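Local coordinates for protein Lys-gingipain catalytic subunit (Porphyromonas gingivalis, PDB 6I9A) that cleaves proteins after lysine as a secreted cysteine endopeptidase of family C25, hydrolysing proteins such as haemoglobin, collagen and immunoglobulins, at residues H184-V189 with P367-P372; M138-T143 with G363-Y368; M144-Y149 with K238-L243; K152-A157 with Y190-A195. All blocks are in the same frame, centred on the assembly; numbering follows the deposited sequence. Where two conformers were deposited one is given.

Contact 1: H184-V189 with P367-P372; sequences HGYTDV and PYRAMP
H184 meets A370 through its backbone: the carbonyl O of H184 lies 3.4 Å from A370 CB and also accepts a hydrogen bond from water 1, which gives its other proton to R369 O. At G185 the main chain has positive phi (95°), and the absence of a side chain leaves room for the A370 methyl, whose CB sits 3.5 Å from G185 C. Water 2 links G185 O to M371 N. This is loop-to-loop packing in the catalytic domain, between the turn leading into edge strand 188-192 and the long connection from strand 357-361 toward the immunoglobulin-like domain. Y186 supplies the aromatic surface. With CG anti to its carbonyl carbon (chi1 -67°), the ring turns one face to A370, whose CB stands 3.8 Å from the ring centroid and only 5° off the normal, a CH-pi contact over the face. A methyl is small enough to fit between this ring and the G185 backbone. Y186 OH reaches 3.4 Å from R369 CA, while water 3, in the ring plane, connects Y186 OH with Y368 O. The same tyrosine also packs on V153 of strand 152-157 and on F317 of helix 312-317.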
# COMPACT_ATOMS: atom_id res chain seq x y z
N HIS A 184 18.02 -6.25 10.93
CA HIS A 184 17.43 -5.53 9.80
C HIS A 184 17.30 -4.05 10.08
O HIS A 184 16.70 -3.32 9.29
CB HIS A 184 16.05 -6.13 9.44
CG HIS A 184 16.19 -7.47 8.77
ND1 HIS A 184 16.53 -8.59 9.49
CD2 HIS A 184 16.09 -7.80 7.46
CE1 HIS A 184 16.60 -9.59 8.60
NE2 HIS A 184 16.33 -9.16 7.38
N GLY A 185 17.90 -3.57 11.17
CA GLY A 185 17.91 -2.15 11.51
C GLY A 185 16.85 -1.66 12.46
O GLY A 185 16.82 -0.46 12.73
N TYR A 186 16.00 -2.53 12.98
CA TYR A 186 14.96 -2.10 13.91
C TYR A 186 15.51 -2.05 15.32
O TYR A 186 15.94 -3.09 15.85
CB TYR A 186 13.73 -3.03 13.86
CG TYR A 186 13.03 -2.90 12.52
CD1 TYR A 186 12.11 -1.88 12.29
CD2 TYR A 186 13.22 -3.85 11.52
CE1 TYR A 186 11.45 -1.76 11.06
CE2 TYR A 186 12.55 -3.75 10.31
CZ TYR A 186 11.63 -2.73 10.10
OH TYR A 186 10.95 -2.67 8.90
N THR A 187 15.53 -0.85 15.89
CA THR A 187 16.06 -0.63 17.23
C THR A 187 15.05 -0.97 18.31
O THR A 187 15.44 -1.21 19.45
CB THR A 187 16.47 0.86 17.39
OG1 THR A 187 15.33 1.69 17.17
CG2 THR A 187 17.58 1.25 16.41
N ASP A 188 13.75 -0.91 18.00
CA ASP A 188 12.69 -1.12 18.98
C ASP A 188 11.57 -1.92 18.34
O ASP A 188 10.86 -1.41 17.47
CB ASP A 188 12.17 0.22 19.49
CG ASP A 188 13.24 1.06 20.15
OD1 ASP A 188 13.92 1.83 19.44
OD2 ASP A 188 13.48 0.87 21.36
N VAL A 189 11.45 -3.17 18.73
CA VAL A 189 10.45 -4.07 18.21
C VAL A 189 9.49 -4.30 19.37
O VAL A 189 9.67 -5.21 20.19
CB VAL A 189 11.06 -5.33 17.62
CG1 VAL A 189 9.97 -6.27 17.12
CG2 VAL A 189 12.03 -4.99 16.49
N PRO A 367 6.78 1.28 1.49
CA PRO A 367 7.20 1.45 2.88
C PRO A 367 8.69 1.23 3.03
O PRO A 367 9.28 0.30 2.47
CB PRO A 367 6.40 0.38 3.67
CG PRO A 367 5.21 0.09 2.74
CD PRO A 367 5.82 0.16 1.36
N TYR A 368 9.30 2.06 3.90
CA TYR A 368 10.69 1.83 4.28
C TYR A 368 10.77 0.57 5.18
O TYR A 368 9.75 0.09 5.71
CB TYR A 368 11.25 3.07 5.05
CG TYR A 368 11.03 4.37 4.31
CD1 TYR A 368 11.57 4.57 3.04
CD2 TYR A 368 10.27 5.39 4.87
CE1 TYR A 368 11.36 5.76 2.35
CE2 TYR A 368 10.05 6.59 4.19
CZ TYR A 368 10.58 6.75 2.91
OH TYR A 368 10.34 7.89 2.17
N ARG A 369 11.97 0.03 5.30
CA ARG A 369 12.23 -1.13 6.14
C ARG A 369 13.34 -0.72 7.08
O ARG A 369 14.53 -0.78 6.72
CB ARG A 369 12.59 -2.34 5.31
CG ARG A 369 11.42 -2.88 4.48
CD ARG A 369 11.85 -4.10 3.61
NE ARG A 369 12.78 -3.76 2.52
CZ ARG A 369 12.39 -3.37 1.31
NH1 ARG A 369 11.12 -3.16 1.06
NH2 ARG A 369 13.30 -3.08 0.37
N ALA A 370 12.96 -0.24 8.26
CA ALA A 370 13.85 0.44 9.21
C ALA A 370 14.38 1.74 8.54
O ALA A 370 13.63 2.36 7.79
CB ALA A 370 14.94 -0.50 9.73
N MET A 371 15.59 2.22 8.90
CA MET A 371 16.01 3.50 8.35
C MET A 371 16.33 3.37 6.87
O MET A 371 17.22 2.62 6.49
CB MET A 371 17.23 4.02 9.10
CG MET A 371 17.69 5.40 8.62
SD MET A 371 16.54 6.72 9.03
CE MET A 371 16.72 6.79 10.82
N PRO A 372 15.69 4.15 5.99
CA PRO A 372 16.01 4.02 4.55
C PRO A 372 17.42 4.55 4.26
O PRO A 372 17.97 5.39 5.00
CB PRO A 372 14.92 4.84 3.87
CG PRO A 372 14.51 5.88 4.95
CD PRO A 372 14.56 5.07 6.23
O HOH W 1 15.60 -3.44 6.79
O HOH W 2 17.74 1.37 10.90
O HOH W 3 8.97 -0.73 8.78

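Contact 2: M138-T143 with G363-Y368; sequences MYEKAT and GSVMPY
Y139 and Y368 form the tight half of the contact, two tyrosines running past each other in opposite directions, each with its hydroxyl beside the other's backbone. Y368 OH donates to Y139 O (2.8 Å), and Y368 N donates to Y139 OH (2.9 Å). Between these bonds the rings meet obliquely, with planes at 31°, and Y368 CD2 comes to 3.3 Å from Y139 CZ. Water 4, in the plane of the Y139 ring at its edge, joins Y139 OH to Y368 O. Tyrosine suits both places, combining a broad apolar ring with a polar end for a main-chain group. Y139 CG is anti to its backbone N (chi1 -174°), which carries the ring from the helix flank to the loop, where V365 CG1 packs 3.7 Å from Y139 CE2. The carbonyl that Y368 reaches belongs to the last turn of helix 126-141, which closes in a Schellman motif: A142 has positive phi, T143 N bonds back to M138 O, and A142 N bonds weakly to Y139 O. The other half is looser and water-mediated. E140 OE2 lies 3.4 Å from V365 CA, and waters 5 and 6 both donate to it, relaying it to M366 N and S364 O respectively. E140 OE1 is held by W34 and by a salt bridge to K35.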
# COMPACT_ATOMS: atom_id res chain seq x y z
N MET A 138 4.41 13.60 3.54
CA MET A 138 5.52 13.66 4.49
C MET A 138 6.30 12.36 4.49
O MET A 138 7.54 12.34 4.51
CB MET A 138 5.01 13.96 5.90
CG MET A 138 6.13 13.85 6.91
SD MET A 138 5.83 14.65 8.49
CE MET A 138 6.05 16.39 7.98
N TYR A 139 5.57 11.23 4.43
CA TYR A 139 6.25 9.95 4.47
C TYR A 139 7.09 9.70 3.22
O TYR A 139 8.28 9.34 3.30
CB TYR A 139 5.20 8.82 4.64
CG TYR A 139 5.83 7.46 4.85
CD1 TYR A 139 6.19 7.02 6.13
CD2 TYR A 139 6.07 6.61 3.77
CE1 TYR A 139 6.78 5.80 6.32
CE2 TYR A 139 6.66 5.37 3.95
CZ TYR A 139 6.98 4.95 5.23
OH TYR A 139 7.53 3.71 5.42
N GLU A 140 6.50 9.92 2.04
CA GLU A 140 7.18 9.61 0.77
C GLU A 140 8.29 10.61 0.41
O GLU A 140 9.28 10.22 -0.22
CB GLU A 140 6.18 9.57 -0.39
CG GLU A 140 5.15 8.46 -0.25
CD GLU A 140 4.53 8.16 -1.60
OE1 GLU A 140 3.92 9.08 -2.20
OE2 GLU A 140 4.61 7.00 -2.06
N LYS A 141 8.11 11.88 0.80
CA LYS A 141 9.15 12.89 0.58
C LYS A 141 10.16 12.86 1.72
O LYS A 141 11.21 13.53 1.64
CB LYS A 141 8.55 14.28 0.48
CG LYS A 141 7.69 14.43 -0.77
CD LYS A 141 7.21 15.89 -0.84
CE LYS A 141 6.51 16.21 -2.12
NZ LYS A 141 6.42 17.72 -2.27
N ALA A 142 9.87 12.07 2.80
CA ALA A 142 10.76 11.92 3.96
C ALA A 142 11.13 13.26 4.56
O ALA A 142 12.29 13.53 4.85
CB ALA A 142 12.00 11.11 3.61
N THR A 143 10.09 14.07 4.82
CA THR A 143 10.28 15.41 5.42
C THR A 143 10.01 15.39 6.92
O THR A 143 9.97 16.46 7.54
CB THR A 143 9.35 16.42 4.72
OG1 THR A 143 8.02 15.95 4.88
CG2 THR A 143 9.72 16.65 3.27
N GLY A 363 -2.14 2.86 -1.28
CA GLY A 363 -1.50 1.58 -1.55
C GLY A 363 -0.27 1.64 -2.44
O GLY A 363 0.50 0.67 -2.54
N SER A 364 -0.03 2.81 -3.07
CA SER A 364 1.14 2.98 -3.94
C SER A 364 2.39 3.40 -3.19
O SER A 364 3.46 3.47 -3.79
CB SER A 364 0.85 3.96 -5.08
OG SER A 364 0.79 5.31 -4.64
N VAL A 365 2.28 3.67 -1.88
CA VAL A 365 3.48 4.00 -1.08
C VAL A 365 4.39 2.77 -1.05
O VAL A 365 3.92 1.61 -0.94
CB VAL A 365 3.05 4.40 0.35
CG1 VAL A 365 4.27 4.51 1.28
CG2 VAL A 365 2.26 5.71 0.34
N MET A 366 5.69 3.00 -1.08
CA MET A 366 6.72 2.02 -0.87
C MET A 366 7.21 2.13 0.58
O MET A 366 7.98 3.04 0.90
CB MET A 366 7.92 2.19 -1.83
CG MET A 366 7.57 1.81 -3.23
SD MET A 366 9.08 1.46 -4.12
CE MET A 366 8.41 1.09 -5.74
N PRO A 367 6.78 1.28 1.49
CA PRO A 367 7.20 1.45 2.88
C PRO A 367 8.69 1.23 3.03
O PRO A 367 9.28 0.30 2.47
CB PRO A 367 6.40 0.38 3.67
CG PRO A 367 5.21 0.09 2.74
CD PRO A 367 5.82 0.16 1.36
N TYR A 368 9.30 2.06 3.90
CA TYR A 368 10.69 1.83 4.28
C TYR A 368 10.77 0.57 5.18
O TYR A 368 9.75 0.09 5.71
CB TYR A 368 11.25 3.07 5.05
CG TYR A 368 11.03 4.37 4.31
CD1 TYR A 368 11.57 4.57 3.04
CD2 TYR A 368 10.27 5.39 4.87
CE1 TYR A 368 11.36 5.76 2.35
CE2 TYR A 368 10.05 6.59 4.19
CZ TYR A 368 10.58 6.75 2.91
OH TYR A 368 10.34 7.89 2.17
O HOH W 4 8.54 2.21 7.15
O HOH W 5 6.80 5.62 -1.57
O HOH W 6 4.15 6.16 -4.54

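Contact 3: M144-Y149 with K238-L243; sequences MPDKSY and KDKYFL
Y149 lays one face of its ring against K240, with K240 CA 3.6 Å from the ring centroid and 14° off the normal, a CH-pi contact. The lysine's CB and CG continue along the same ring, K240 CB reaching 3.7 Å from Y149 CD2. A long aliphatic side chain suits this place: its methylenes cover the aromatic surface, and the bend at chi3 (-67°) leads the ammonium onward to the carbonyl of T206. The phenol is equally engaged, for Y149 OH donates to Y241 O (2.7 Å), an oxygen lying near the ring plane at its edge. Water 8 donates to Y149 OH and accepts from Y241 N, just where the chain enters strand 242-247. D239 OD2 lies 3.5 Å from P145 CD, the two side chains crossing at about a right angle, while D239 O touches M144 CB at 3.4 Å and receives a bond from water 7, which in turn accepts from D146 N. Opposite charges on D146 and K240 remain 5.0 Å apart, OD2 to NZ, so cohesion here probably comes from CH-pi packing, the direct phenol-to-carbonyl bond and water bridges rather than from a salt bridge.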
# COMPACT_ATOMS: atom_id res chain seq x y z
N MET A 144 9.88 14.19 7.53
CA MET A 144 9.63 14.15 8.97
C MET A 144 10.88 14.58 9.74
O MET A 144 12.01 14.21 9.34
CB MET A 144 9.18 12.72 9.39
CG MET A 144 10.23 11.64 9.22
SD MET A 144 10.52 11.04 7.52
CE MET A 144 9.05 10.06 7.18
N PRO A 145 10.69 15.29 10.88
CA PRO A 145 11.87 15.70 11.71
C PRO A 145 12.45 14.60 12.64
O PRO A 145 13.55 14.79 13.18
CB PRO A 145 11.32 16.84 12.56
CG PRO A 145 9.86 16.54 12.72
CD PRO A 145 9.44 15.90 11.37
N ASP A 146 11.70 13.52 12.89
CA ASP A 146 12.21 12.40 13.71
C ASP A 146 12.20 11.14 12.83
O ASP A 146 11.36 10.26 13.08
CB ASP A 146 11.43 12.20 15.06
CG ASP A 146 11.97 11.01 15.88
OD1 ASP A 146 13.09 10.58 15.62
OD2 ASP A 146 11.23 10.50 16.80
N LYS A 147 13.28 10.93 12.04
CA LYS A 147 13.34 9.68 11.19
C LYS A 147 13.60 8.44 12.03
O LYS A 147 13.35 7.33 11.54
CB LYS A 147 14.37 9.84 10.06
CG LYS A 147 13.95 11.01 9.16
CD LYS A 147 14.95 11.28 8.09
CE LYS A 147 14.42 12.25 7.05
NZ LYS A 147 14.13 13.65 7.57
N SER A 148 14.05 8.60 13.29
CA SER A 148 14.30 7.41 14.11
C SER A 148 13.02 6.56 14.34
O SER A 148 13.15 5.38 14.63
CB SER A 148 14.92 7.79 15.45
OG SER A 148 13.95 8.32 16.33
N TYR A 149 11.84 7.16 14.21
CA TYR A 149 10.59 6.39 14.41
C TYR A 149 10.52 5.26 13.37
O TYR A 149 9.82 4.28 13.59
CB TYR A 149 9.35 7.27 14.43
CG TYR A 149 8.63 7.41 13.10
CD1 TYR A 149 9.11 8.27 12.10
CD2 TYR A 149 7.49 6.67 12.83
CE1 TYR A 149 8.46 8.38 10.88
CE2 TYR A 149 6.84 6.76 11.61
CZ TYR A 149 7.31 7.63 10.64
OH TYR A 149 6.71 7.76 9.41
N LYS A 238 2.14 13.02 15.69
CA LYS A 238 2.38 14.02 14.66
C LYS A 238 3.72 13.74 14.03
O LYS A 238 4.71 13.47 14.72
CB LYS A 238 2.29 15.45 15.25
CG LYS A 238 2.59 16.55 14.21
CD LYS A 238 2.32 17.95 14.74
CE LYS A 238 2.89 19.00 13.82
NZ LYS A 238 2.67 20.37 14.34
N ASP A 239 3.75 13.77 12.68
CA ASP A 239 4.92 13.57 11.86
C ASP A 239 5.51 12.17 11.96
O ASP A 239 6.61 11.94 11.48
CB ASP A 239 6.01 14.61 12.19
CG ASP A 239 5.66 16.07 11.94
OD1 ASP A 239 4.73 16.34 11.18
OD2 ASP A 239 6.29 16.94 12.56
N LYS A 240 4.74 11.19 12.49
CA LYS A 240 5.26 9.83 12.66
C LYS A 240 4.24 8.82 12.17
O LYS A 240 3.66 8.03 12.95
CB LYS A 240 5.61 9.62 14.15
CG LYS A 240 6.83 10.49 14.58
CD LYS A 240 7.14 10.30 16.06
CE LYS A 240 6.06 10.84 16.97
NZ LYS A 240 6.52 11.03 18.41
N TYR A 241 3.99 8.85 10.85
CA TYR A 241 2.89 8.09 10.28
C TYR A 241 3.30 6.69 9.91
O TYR A 241 4.36 6.42 9.38
CB TYR A 241 2.29 8.85 9.07
CG TYR A 241 2.03 10.29 9.45
CD1 TYR A 241 1.25 10.60 10.57
CD2 TYR A 241 2.66 11.33 8.78
CE1 TYR A 241 1.12 11.92 11.00
CE2 TYR A 241 2.50 12.67 9.19
CZ TYR A 241 1.73 12.95 10.31
OH TYR A 241 1.57 14.23 10.80
N PHE A 242 2.36 5.75 10.15
CA PHE A 242 2.65 4.32 9.96
C PHE A 242 1.75 3.65 8.92
O PHE A 242 0.67 4.16 8.55
CB PHE A 242 2.56 3.58 11.33
CG PHE A 242 1.31 3.87 12.15
CD1 PHE A 242 0.08 3.26 11.85
CD2 PHE A 242 1.38 4.70 13.26
CE1 PHE A 242 -1.05 3.56 12.61
CE2 PHE A 242 0.26 4.97 14.02
CZ PHE A 242 -0.93 4.39 13.72
N LEU A 243 2.19 2.45 8.52
CA LEU A 243 1.30 1.47 7.88
C LEU A 243 0.76 0.59 9.00
O LEU A 243 1.54 0.13 9.85
CB LEU A 243 2.15 0.62 6.93
CG LEU A 243 1.45 -0.66 6.41
CD1 LEU A 243 0.19 -0.36 5.60
CD2 LEU A 243 2.41 -1.47 5.56
O HOH W 7 9.03 12.80 12.88
O HOH W 8 5.88 10.44 9.12

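Contact 4: K152-A157 with Y190-A195; sequences KVLLIA and YNYLKA
Strands 152-157 and 190-192 run parallel, their axes 4.7 Å apart and only 4° from alignment, joined by four hydrogen bonds that alternate between the strands: Y190 N to V153 O, L155 N to Y190 O, Y192 N to L155 O and A157 N to Y192 O. On one face of the sheet L154, I156, Y190 and Y192 gather. L154 has CG anti to its backbone N (chi1 176°), and its CD1 serves both tyrosines, 3.9 Å from Y190 CB and 3.9 Å from Y192 CE1 at the edge of that ring. The Y190 ring slants back toward the start of strand 152-157: Y190 CD2 comes to 3.2 Å from V153 O, and Y190 OH reaches K152 CD (3.8 Å). Tyrosines suit this partly exposed edge strand because their rings extend the apolar surface while their outer ends can meet polar groups; H203 stacks on Y190 and bonds to Y192 OH. The opposite face carries L155 and N191, where helix 163-178 packs through I172 and M176. Beta-branched V153 and I156 suit the inner strand. The whole is a beta-alpha-beta crossover, strand 152-157, helix 163-178, strand 188-192, at one edge of the catalytic domain's mixed six-stranded sheet.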
# COMPACT_ATOMS: atom_id res chain seq x y z
N LYS A 152 11.30 1.53 14.33
CA LYS A 152 10.48 0.96 15.41
C LYS A 152 9.19 0.39 14.86
O LYS A 152 8.62 0.97 13.92
CB LYS A 152 10.18 2.07 16.44
CG LYS A 152 11.45 2.86 16.83
CD LYS A 152 11.17 3.87 17.92
CE LYS A 152 12.40 4.72 18.20
NZ LYS A 152 12.07 5.84 19.10
N VAL A 153 8.71 -0.71 15.45
CA VAL A 153 7.47 -1.35 15.00
C VAL A 153 6.71 -1.82 16.22
O VAL A 153 7.29 -1.97 17.31
CB VAL A 153 7.68 -2.52 14.00
CG1 VAL A 153 8.43 -2.08 12.76
CG2 VAL A 153 8.36 -3.72 14.66
N LEU A 154 5.39 -2.07 16.02
CA LEU A 154 4.50 -2.63 17.04
C LEU A 154 3.83 -3.86 16.46
O LEU A 154 3.17 -3.80 15.42
CB LEU A 154 3.46 -1.59 17.44
CG LEU A 154 2.39 -2.09 18.44
CD1 LEU A 154 2.99 -2.55 19.78
CD2 LEU A 154 1.32 -1.04 18.63
N LEU A 155 4.02 -5.01 17.16
CA LEU A 155 3.47 -6.32 16.73
C LEU A 155 2.69 -6.92 17.88
O LEU A 155 3.21 -7.04 19.00
CB LEU A 155 4.64 -7.23 16.37
CG LEU A 155 5.60 -6.71 15.28
CD1 LEU A 155 6.79 -7.67 15.11
CD2 LEU A 155 4.85 -6.55 13.91
N ILE A 156 1.42 -7.27 17.63
CA ILE A 156 0.56 -7.78 18.70
C ILE A 156 -0.13 -9.05 18.26
O ILE A 156 -0.88 -9.04 17.25
CB ILE A 156 -0.52 -6.70 19.06
CG1 ILE A 156 0.17 -5.41 19.60
CG2 ILE A 156 -1.52 -7.26 20.11
CD1 ILE A 156 -0.79 -4.24 19.67
N ALA A 157 0.05 -10.12 19.06
CA ALA A 157 -0.76 -11.32 18.97
C ALA A 157 -1.84 -11.15 20.02
O ALA A 157 -1.56 -11.33 21.24
CB ALA A 157 0.06 -12.58 19.22
N TYR A 190 8.51 -3.41 19.50
CA TYR A 190 7.55 -3.51 20.60
C TYR A 190 6.63 -4.67 20.26
O TYR A 190 6.02 -4.67 19.20
CB TYR A 190 6.76 -2.22 20.75
CG TYR A 190 7.58 -0.96 20.84
CD1 TYR A 190 8.39 -0.70 21.94
CD2 TYR A 190 7.50 0.02 19.85
CE1 TYR A 190 9.11 0.50 22.05
CE2 TYR A 190 8.16 1.22 19.96
CZ TYR A 190 8.98 1.45 21.04
OH TYR A 190 9.60 2.68 21.14
N ASN A 191 6.55 -5.67 21.13
CA ASN A 191 5.76 -6.87 20.79
C ASN A 191 5.04 -7.36 22.02
O ASN A 191 5.61 -7.39 23.12
CB ASN A 191 6.66 -7.95 20.18
CG ASN A 191 7.69 -8.53 21.11
OD1 ASN A 191 7.49 -9.64 21.62
ND2 ASN A 191 8.81 -7.84 21.32
N TYR A 192 3.78 -7.74 21.83
CA TYR A 192 2.94 -8.25 22.90
C TYR A 192 2.37 -9.56 22.41
O TYR A 192 1.53 -9.59 21.49
CB TYR A 192 1.85 -7.23 23.20
CG TYR A 192 2.43 -5.96 23.76
CD1 TYR A 192 3.00 -5.00 22.92
CD2 TYR A 192 2.52 -5.75 25.15
CE1 TYR A 192 3.64 -3.87 23.43
CE2 TYR A 192 3.14 -4.62 25.66
CZ TYR A 192 3.68 -3.67 24.80
OH TYR A 192 4.30 -2.55 25.30
N LEU A 193 2.84 -10.65 22.98
CA LEU A 193 2.47 -11.99 22.55
C LEU A 193 1.29 -12.55 23.26
O LEU A 193 0.68 -13.50 22.78
CB LEU A 193 3.69 -12.92 22.75
CG LEU A 193 4.92 -12.60 21.85
CD1 LEU A 193 6.17 -13.38 22.29
CD2 LEU A 193 4.58 -12.78 20.34
N LYS A 194 1.00 -12.02 24.44
CA LYS A 194 -0.06 -12.52 25.31
C LYS A 194 -0.25 -11.51 26.42
O LYS A 194 0.54 -10.55 26.54
CB LYS A 194 0.28 -13.91 25.91
CG LYS A 194 1.58 -13.88 26.72
CD LYS A 194 1.92 -15.31 27.22
CE LYS A 194 3.24 -15.31 27.96
NZ LYS A 194 3.47 -16.63 28.63
N ALA A 195 -1.29 -11.68 27.21
CA ALA A 195 -1.56 -10.79 28.33
C ALA A 195 -0.43 -10.89 29.37
O ALA A 195 0.21 -11.94 29.50
CB ALA A 195 -2.90 -11.17 28.96

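All four contacts lie in the C25 catalytic domain. Contacts 1 and 2 share P367 and Y368, so the loop after strand 357-361 joins first the end of helix 126-141 and then the turn before strand 188-192, their centres about 14 Å apart. Contact 3 is nested in the sequence between the partners of contact 2 and encloses contact 4; the segments of contact 1 alternate along the chain with those of contacts 3 and 4. Contacts 2 and 3 are about 11 Å apart and meet where Y139 touches Y149; contacts 1 and 4 are joined by Y186 on V153 and by a probable hydrogen bond from V153 N to D188 O. Contacts 1, 3 and 4 reach the same six-stranded sheet, tying strand 188-192 at one edge to the segment leading toward the immunoglobulin-like domain.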